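Local coordinates for glycoside hydrolase family 81 (Clostridium thermocellum, PDB 6FOP), which probably hydrolyses beta-1,3-glucans such as laminarin, as a family 81 glycoside hydrolase of the Clostridium thermocellum cellulosome, at residues A[42-47]-A[112-117]; A[25-28]-A[34-37]. One frame throughout, in Å; residues are numbered along the deposited sequence.

Interaction 1. Residues A[42-47]-A[112-117]. With MG (magnesium ion), chain Y.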
loop_
_atom_site.group_PDB
_atom_site.type_symbol
_atom_site.label_atom_id
_atom_site.label_comp_id
_atom_site.label_asym_id
_atom_site.label_seq_id
_atom_site.Cartn_x
_atom_site.Cartn_y
_atom_site.Cartn_z
ATOM N N SER A 42 0.631 2.723 -13.609
ATOM C CA SER A 42 -0.584 3.458 -13.964
ATOM C C SER A 42 -0.427 4.522 -15.009
ATOM O O SER A 42 -1.378 4.796 -15.728
ATOM C CB SER A 42 -1.213 4.034 -12.709
ATOM O OG SER A 42 -1.563 3.001 -11.820
ATOM N N SER A 43 0.749 5.155 -15.098
ATOM C CA SER A 43 0.897 6.277 -16.050
ATOM C C SER A 43 0.763 5.861 -17.525
ATOM O O SER A 43 0.432 6.690 -18.371
ATOM C CB SER A 43 2.214 7.019 -15.852
ATOM O OG SER A 43 3.330 6.276 -16.345
ATOM N N ILE A 44 0.955 4.581 -17.804
ATOM C CA ILE A 44 0.677 4.044 -19.139
ATOM C C ILE A 44 -0.753 4.319 -19.584
ATOM O O ILE A 44 -0.968 4.660 -20.746
ATOM C CB ILE A 44 0.957 2.544 -19.219
ATOM C CG1 ILE A 44 2.418 2.223 -18.892
ATOM C CG2 ILE A 44 0.619 1.997 -20.601
ATOM C CD1 ILE A 44 2.669 0.758 -18.599
ATOM N N LEU A 45 -1.699 4.214 -18.642
ATOM C CA LEU A 45 -3.123 4.387 -18.923
ATOM C C LEU A 45 -3.524 5.838 -19.115
ATOM O O LEU A 45 -4.444 6.134 -19.890
ATOM C CB LEU A 45 -3.966 3.784 -17.787
ATOM C CG LEU A 45 -3.910 2.262 -17.680
ATOM C CD1 LEU A 45 -4.242 1.820 -16.262
ATOM C CD2 LEU A 45 -4.813 1.597 -18.703
ATOM N N TRP A 46 -2.879 6.745 -18.359
ATOM C CA TRP A 46 -3.313 8.143 -18.315
ATOM C C TRP A 46 -2.607 9.042 -19.339
ATOM O O TRP A 46 -3.159 10.054 -19.777
ATOM C CB TRP A 46 -3.073 8.701 -16.902
ATOM C CG TRP A 46 -3.917 8.110 -15.791
ATOM C CD1 TRP A 46 -3.721 6.919 -15.159
ATOM C CD2 TRP A 46 -5.021 8.733 -15.142
ATOM N NE1 TRP A 46 -4.655 6.746 -14.151
ATOM C CE2 TRP A 46 -5.469 7.854 -14.131
ATOM C CE3 TRP A 46 -5.668 9.950 -15.312
ATOM C CZ2 TRP A 46 -6.523 8.181 -13.271
ATOM C CZ3 TRP A 46 -6.724 10.259 -14.478
ATOM C CH2 TRP A 46 -7.138 9.376 -13.470
ATOM N N ASN A 47 -1.363 8.695 -19.665
ATOM C CA ASN A 47 -0.520 9.477 -20.549
ATOM C C ASN A 47 -0.476 8.810 -21.934
ATOM O O ASN A 47 -0.603 7.597 -22.038
ATOM C CB ASN A 47 0.860 9.563 -19.875
ATOM C CG ASN A 47 1.772 10.587 -20.500
ATOM O OD1 ASN A 47 1.745 11.794 -20.201
ATOM N ND2 ASN A 47 2.634 10.087 -21.344
ATOM N N VAL A 112 2.819 -5.861 -16.028
ATOM C CA VAL A 112 1.983 -5.189 -17.036
ATOM C C VAL A 112 2.485 -5.571 -18.425
ATOM O O VAL A 112 3.694 -5.620 -18.649
ATOM C CB VAL A 112 1.978 -3.653 -16.860
ATOM C CG1 VAL A 112 3.382 -3.058 -16.871
ATOM C CG2 VAL A 112 1.086 -2.959 -17.870
ATOM N N ASP A 113 1.551 -5.829 -19.328
ATOM C CA ASP A 113 1.831 -5.933 -20.755
ATOM C C ASP A 113 1.332 -4.651 -21.399
ATOM O O ASP A 113 0.169 -4.284 -21.203
ATOM C CB ASP A 113 1.063 -7.085 -21.395
ATOM C CG ASP A 113 1.439 -8.456 -20.866
ATOM O OD1 ASP A 113 2.512 -8.646 -20.258
ATOM O OD2 ASP A 113 0.611 -9.380 -21.070
ATOM N N ALA A 114 2.195 -3.994 -22.178
ATOM C CA ALA A 114 1.819 -2.786 -22.926
ATOM C C ALA A 114 2.175 -2.954 -24.397
ATOM O O ALA A 114 3.160 -3.611 -24.720
ATOM C CB ALA A 114 2.511 -1.559 -22.351
ATOM N N VAL A 115 1.390 -2.313 -25.255
ATOM C CA VAL A 115 1.569 -2.430 -26.698
ATOM C C VAL A 115 1.771 -1.044 -27.292
ATOM O O VAL A 115 1.062 -0.093 -26.952
ATOM C CB VAL A 115 0.314 -3.053 -27.356
ATOM C CG1 VAL A 115 0.419 -3.022 -28.889
ATOM C CG2 VAL A 115 0.119 -4.474 -26.889
ATOM N N MET A 116 2.754 -0.956 -28.186
ATOM C CA MET A 116 2.959 0.197 -29.052
ATOM C C MET A 116 2.786 -0.322 -30.481
ATOM O O MET A 116 3.440 -1.279 -30.853
ATOM C CB MET A 116 4.384 0.726 -28.849
ATOM C CG MET A 116 4.779 0.881 -27.411
ATOM S SD MET A 116 6.438 1.521 -27.284
ATOM C CE MET A 116 5.909 3.194 -27.666
ATOM N N ALA A 117 1.926 0.304 -31.279
ATOM C CA ALA A 117 1.651 -0.213 -32.611
ATOM C C ALA A 117 1.364 0.885 -33.607
ATOM O O ALA A 117 0.621 1.818 -33.318
ATOM C CB ALA A 117 0.464 -1.168 -32.555
HETATM MG MG MG Y . 0.074 5.504 -22.622
#

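Interaction 2. Residues A[25-28]-A[34-37]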
loop_
_atom_site.group_PDB
_atom_site.type_symbol
_atom_site.label_atom_id
_atom_site.label_comp_id
_atom_site.label_asym_id
_atom_site.label_seq_id
_atom_site.Cartn_x
_atom_site.Cartn_y
_atom_site.Cartn_z
ATOM N N ILE A 25 -8.519 6.678 -22.064
ATOM C CA ILE A 25 -7.799 5.611 -21.368
ATOM C C ILE A 25 -6.947 4.871 -22.386
ATOM O O ILE A 25 -7.467 4.267 -23.329
ATOM C CB ILE A 25 -8.727 4.633 -20.635
ATOM C CG1 ILE A 25 -9.673 5.392 -19.694
ATOM C CG2 ILE A 25 -7.893 3.648 -19.805
ATOM C CD1 ILE A 25 -10.614 4.520 -18.895
ATOM N N TYR A 26 -5.625 4.925 -22.200
ATOM C CA TYR A 26 -4.668 4.328 -23.126
ATOM C C TYR A 26 -4.538 2.838 -22.788
ATOM O O TYR A 26 -3.591 2.368 -22.148
ATOM C CB TYR A 26 -3.326 5.101 -23.123
ATOM C CG TYR A 26 -3.444 6.442 -23.787
ATOM C CD1 TYR A 26 -3.325 6.561 -25.176
ATOM C CD2 TYR A 26 -3.700 7.606 -23.037
ATOM C CE1 TYR A 26 -3.461 7.795 -25.797
ATOM C CE2 TYR A 26 -3.833 8.847 -23.656
ATOM C CZ TYR A 26 -3.704 8.932 -25.039
ATOM O OH TYR A 26 -3.824 10.145 -25.669
ATOM N N LYS A 27 -5.563 2.110 -23.238
ATOM C CA LYS A 27 -5.670 0.677 -23.087
ATOM C C LYS A 27 -6.041 0.079 -24.448
ATOM O O LYS A 27 -6.580 0.772 -25.324
ATOM C CB LYS A 27 -6.711 0.280 -22.019
ATOM C CG LYS A 27 -8.134 0.730 -22.302
ATOM C CD LYS A 27 -9.078 0.236 -21.222
ATOM C CE LYS A 27 -10.405 0.967 -21.243
ATOM N NZ LYS A 27 -11.188 0.633 -22.448
ATOM N N THR A 28 -5.742 -1.200 -24.598
ATOM C CA THR A 28 -6.191 -1.956 -25.758
ATOM C C THR A 28 -7.540 -2.571 -25.492
ATOM O O THR A 28 -8.022 -2.573 -24.371
ATOM C CB THR A 28 -5.247 -3.139 -26.134
ATOM O OG1 THR A 28 -5.427 -4.180 -25.161
ATOM C CG2 THR A 28 -3.787 -2.699 -26.179
ATOM N N ALA A 34 -13.186 -3.056 -15.053
ATOM C CA ALA A 34 -12.646 -1.872 -14.414
ATOM C C ALA A 34 -11.121 -1.804 -14.553
ATOM O O ALA A 34 -10.429 -2.828 -14.455
ATOM C CB ALA A 34 -13.065 -1.828 -12.969
ATOM N N VAL A 35 -10.627 -0.599 -14.755
ATOM C CA VAL A 35 -9.222 -0.350 -15.084
ATOM C C VAL A 35 -8.399 -0.164 -13.815
ATOM O O VAL A 35 -8.706 0.703 -13.009
ATOM C CB VAL A 35 -9.131 0.909 -15.968
ATOM C CG1 VAL A 35 -7.691 1.228 -16.300
ATOM C CG2 VAL A 35 -9.976 0.726 -17.228
ATOM N N PRO A 36 -7.339 -0.970 -13.612
ATOM C CA PRO A 36 -6.479 -0.733 -12.450
ATOM C C PRO A 36 -5.896 0.678 -12.430
ATOM O O PRO A 36 -5.514 1.216 -13.481
ATOM C CB PRO A 36 -5.365 -1.781 -12.613
ATOM C CG PRO A 36 -6.041 -2.861 -13.402
ATOM C CD PRO A 36 -6.905 -2.146 -14.375
ATOM N N THR A 37 -5.838 1.265 -11.234
ATOM C CA THR A 37 -5.229 2.582 -11.000
ATOM C C THR A 37 -4.379 2.522 -9.733
ATOM O O THR A 37 -4.278 1.474 -9.073
ATOM C CB THR A 37 -6.328 3.656 -10.820
ATOM O OG1 THR A 37 -7.063 3.416 -9.614
ATOM C CG2 THR A 37 -7.300 3.657 -11.983
#

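Interaction 1. Residues A[42-47]-A[112-117]
A small, buried apolar contact sets I44, on a short helical turn at about 43-46, against V112 and A114 of strand 111-118, with 101 Å² of surface buried between the two segments. The branched side chain of I44 divides its work. Its longer arm runs toward the strand and ends with CD1 4.1 Å from CG2 of V112, the two side chains meeting tip to tip. The shorter branch, CG2, lies anti to the backbone N (CG1 has chi1 -60°) and approaches CB of A114 at a looser 4.4 Å. Isoleucine suits this place because its two arms can address two residues of one strand. V112 and A114, two positions apart, point to the same side of the strand, whereas D113 between them points away and bonds T126 through OD1. This alternation is that of a beta-strand in an antiparallel sheet, here flanked by strands 103-107 and 121-128, with a helical turn laid over one face. F62 of strand 59-63 touches both I44 and A114, so the apolar cluster extends to a second sheet. The backbone of the turn has a different task: O of I44 and O of N47 each bind the magnesium ion at 2.3 Å, and the carbonyls of Y49 and A102 are further ligands. I44 therefore offers its carbonyl to the metal and its hydrocarbon to the strand. Within the turn, N of L45 donates to O of S42 at 3.0 Å.

Interaction 2. Residues A[25-28]-A[34-37]
Neither segment is a regular helix or strand, and the two backbones stay well apart, the nearest CA atoms being those of I25 and V35 at 8.8 Å. Segment 25-28 is kinked at Y26, the centre of an inverse gamma turn whose weak bond runs from N of K27 to O of I25 at 2.9 Å. The side chains on either side of the kink, those of I25 and K27, both point toward the facing segment and converge on V35. One methyl of V35, CG2, receives both. From I25 comes the end of an extended chain: with chi2 at -179° the arm is stretched out, and CD1 comes within 4.2 Å of the V35 methyl, tip to tip. K27 instead crosses obliquely, using the aliphatic part of its side chain, with CE 4.0 Å and CD 4.1 Å from the same CG2. Its chain runs nearly straight as far as CE and then bends at chi4 (68°), which turns NZ aside from the line of the methylenes. Lysine suits this partly exposed margin because its methylenes can pack on valine while its ammonium stays at the end of a long tether. V35 is the buried member of the three, a place that suits a small apolar residue; with CG1 anti to the backbone N (chi1 178°), CG2 lies beside that N and faces both partners. Beyond these three residues, L45 of helix 43-46 touches I25, K27 and V35 alike, and I25 also rests on W397. Backbone bonds join Y26 and T28 to A104, fastening segment 25-28 along strand 103-107, while P36 of the other segment packs on I107 of that strand.

In the fold
Interactions 1 and 2 lie about 8 Å apart, centre to centre, and helix 43-46 joins them. I44 of that helix packs on strand 111-118, while the next residue, L45, serves the loop of interaction 2 and is bonded through its backbone O to N of Y26 (2.9 Å, probable). Both contacts also border strand 103-107, the edge strand next to 111-118. Interaction 1 is wholly buried, built from aliphatic groups beside a magnesium ion; interaction 2 is only partly buried, and a lysine lends its methylenes there. In both the side chains meet through hydrocarbon alone, and much of the polar fastening lies around them, in metal-bound carbonyls at 42-47 and backbone bonds to A104 at 25-28.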